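Local coordinates for dicer Related Helicase (Caenorhabditis elegans, PDB 6M6Q), which probably hydrolyses ATP as an RNA-binding helicase of the RIG-I-like receptor family, this chain being its all-helical N-terminal domain, at residues B[35-40]-B[118-123]. Numbering follows the deposited sequence. Where two conformers were deposited one is given.
Sequences KFLDVC and RFSECF
Phe36, Leu37 and Cys40 meet Ser120 and Phe123 in a buried, apolar helix-helix crossing within the all-helical N-terminal domain of this Dicer-related helicase. The short helix 33-42 passes near the C-terminal end of the long helix 94-127; the two local axes stand 11.5 Å apart and run at 103° to each other, nearly perpendicular. With such spacing, side chains alone bridge the gap. Phe123 and Leu37 carry most of the contact. In Phe123 CG lies anti to the backbone N (chi1 165°), which carries the ring across to the other helix. There it lies almost parallel to the Phe36 ring, planes 12° apart, but slid so far that the rings barely overlap; they meet obliquely, CE2 of Phe36 sitting 3.8 Å from CE2 of Phe123. Phe52 and Phe55 add further rings around Phe123, while helix 131-144 packs on Phe36 through Ala137 and Val140. Leu37 splits its two methyls: CD1 rests 4.1 Å from CD2 of Phe123, and CD2 reaches Ser120. With both methyls gone, as in an alanine here, Ser120 and CD2 of Phe123 would probably lose their cover and a gap would open between the helices. Ser120 OG, hydrogen-bonded to the carbonyl of Arg116 one turn earlier in its own helix, lies 3.5 Å from Leu37 CD2. Cys40 SG lies over one face of the Phe36 ring, toward its rim, and makes an oblique sulfur-aromatic contact with the Phe123 ring, 4.3 Å from Phe123 CZ.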
loop_
_atom_site.group_PDB
_atom_site.type_symbol
_atom_site.label_atom_id
_atom_site.label_comp_id
_atom_site.label_asym_id
_atom_site.label_seq_id
_atom_site.Cartn_x
_atom_site.Cartn_y
_atom_site.Cartn_z
ATOM N N LYS B 35 13.487 13.096 -2.321
ATOM C CA LYS B 35 14.494 14.147 -2.045
ATOM C C LYS B 35 15.256 13.768 -0.778
ATOM O O LYS B 35 16.467 14.024 -0.733
ATOM C CB LYS B 35 13.843 15.529 -1.940
ATOM C CG LYS B 35 14.789 16.689 -1.593
ATOM C CD LYS B 35 15.955 16.848 -2.556
ATOM C CE LYS B 35 16.915 17.969 -2.213
ATOM N NZ LYS B 35 18.201 17.785 -2.935
ATOM N N PHE B 36 14.592 13.103 0.170
ATOM C CA PHE B 36 15.204 12.614 1.433
ATOM C C PHE B 36 16.177 11.483 1.116
ATOM O O PHE B 36 17.304 11.525 1.624
ATOM C CB PHE B 36 14.134 12.162 2.420
ATOM C CG PHE B 36 14.656 11.322 3.554
ATOM C CD1 PHE B 36 15.507 11.862 4.507
ATOM C CD2 PHE B 36 14.279 9.994 3.683
ATOM C CE1 PHE B 36 15.989 11.083 5.545
ATOM C CE2 PHE B 36 14.752 9.222 4.724
ATOM C CZ PHE B 36 15.603 9.767 5.653
ATOM N N LEU B 37 15.760 10.527 0.275
ATOM C CA LEU B 37 16.641 9.439 -0.253
ATOM C C LEU B 37 17.808 10.084 -0.969
ATOM O O LEU B 37 18.921 9.732 -0.631
ATOM C CB LEU B 37 15.866 8.503 -1.197
ATOM C CG LEU B 37 16.626 7.272 -1.730
ATOM C CD1 LEU B 37 16.982 6.270 -0.613
ATOM C CD2 LEU B 37 15.812 6.574 -2.817
ATOM N N ASP B 38 17.537 11.075 -1.836
ATOM C CA ASP B 38 18.579 11.811 -2.611
ATOM C C ASP B 38 19.648 12.367 -1.660
ATOM O O ASP B 38 20.838 12.223 -1.994
ATOM C CB ASP B 38 17.994 12.922 -3.486
ATOM C CG ASP B 38 19.054 13.567 -4.367
ATOM O OD1 ASP B 38 19.493 14.684 -4.027
ATOM O OD2 ASP B 38 19.519 12.896 -5.302
ATOM N N VAL B 39 19.236 12.975 -0.538
ATOM C CA VAL B 39 20.127 13.628 0.476
ATOM C C VAL B 39 20.991 12.549 1.155
ATOM O O VAL B 39 22.219 12.745 1.260
ATOM C CB VAL B 39 19.302 14.441 1.506
ATOM C CG1 VAL B 39 20.102 14.783 2.758
ATOM C CG2 VAL B 39 18.722 15.713 0.894
ATOM N N CYS B 40 20.387 11.434 1.558
ATOM C CA CYS B 40 21.097 10.292 2.193
ATOM C C CYS B 40 22.141 9.725 1.214
ATOM O O CYS B 40 23.227 9.381 1.668
ATOM C CB CYS B 40 20.127 9.199 2.642
ATOM S SG CYS B 40 18.979 9.713 3.949
ATOM N N ARG B 118 13.814 -1.617 -5.121
ATOM C CA ARG B 118 13.366 -2.576 -4.092
ATOM C C ARG B 118 13.952 -2.177 -2.720
ATOM O O ARG B 118 13.177 -2.091 -1.726
ATOM C CB ARG B 118 13.785 -3.980 -4.507
ATOM C CG ARG B 118 13.582 -5.035 -3.442
ATOM C CD ARG B 118 13.951 -6.361 -4.035
ATOM N NE ARG B 118 14.290 -7.334 -3.025
ATOM C CZ ARG B 118 14.342 -8.639 -3.241
ATOM N NH1 ARG B 118 14.066 -9.123 -4.445
ATOM N NH2 ARG B 118 14.657 -9.458 -2.254
ATOM N N PHE B 119 15.256 -1.950 -2.659
ATOM C CA PHE B 119 15.979 -1.721 -1.391
ATOM C C PHE B 119 15.797 -0.260 -0.933
ATOM O O PHE B 119 15.817 -0.019 0.286
ATOM C CB PHE B 119 17.431 -2.169 -1.537
ATOM C CG PHE B 119 17.573 -3.670 -1.543
ATOM C CD1 PHE B 119 17.531 -4.394 -0.358
ATOM C CD2 PHE B 119 17.651 -4.369 -2.736
ATOM C CE1 PHE B 119 17.626 -5.777 -0.373
ATOM C CE2 PHE B 119 17.738 -5.750 -2.748
ATOM C CZ PHE B 119 17.716 -6.453 -1.569
ATOM N N SER B 120 15.574 0.674 -1.864
ATOM C CA SER B 120 15.192 2.081 -1.556
ATOM C C SER B 120 13.845 2.083 -0.818
ATOM O O SER B 120 13.743 2.735 0.231
ATOM C CB SER B 120 15.121 2.925 -2.798
ATOM O OG SER B 120 16.406 3.166 -3.324
ATOM N N GLU B 121 12.862 1.361 -1.362
ATOM C CA GLU B 121 11.492 1.234 -0.799
ATOM C C GLU B 121 11.541 0.486 0.533
ATOM O O GLU B 121 10.735 0.809 1.395
ATOM C CB GLU B 121 10.557 0.551 -1.794
ATOM C CG GLU B 121 10.246 1.414 -3.015
ATOM C CD GLU B 121 8.820 1.907 -3.127
ATOM O OE1 GLU B 121 8.507 2.531 -4.145
ATOM O OE2 GLU B 121 8.020 1.637 -2.211
ATOM N N CYS B 122 12.479 -0.448 0.710
ATOM C CA CYS B 122 12.662 -1.174 1.993
ATOM C C CYS B 122 13.160 -0.203 3.068
ATOM O O CYS B 122 12.708 -0.320 4.213
ATOM C CB CYS B 122 13.626 -2.344 1.866
ATOM S SG CYS B 122 13.937 -3.165 3.451
ATOM N N PHE B 123 14.032 0.727 2.709
ATOM C CA PHE B 123 14.572 1.734 3.659
ATOM C C PHE B 123 13.464 2.733 4.013
ATOM O O PHE B 123 13.121 2.853 5.204
ATOM C CB PHE B 123 15.793 2.426 3.076
ATOM C CG PHE B 123 16.208 3.688 3.779
ATOM C CD1 PHE B 123 16.800 3.645 5.026
ATOM C CD2 PHE B 123 16.088 4.908 3.152
ATOM C CE1 PHE B 123 17.279 4.796 5.623
ATOM C CE2 PHE B 123 16.570 6.062 3.749
ATOM C CZ PHE B 123 17.152 6.005 4.992
#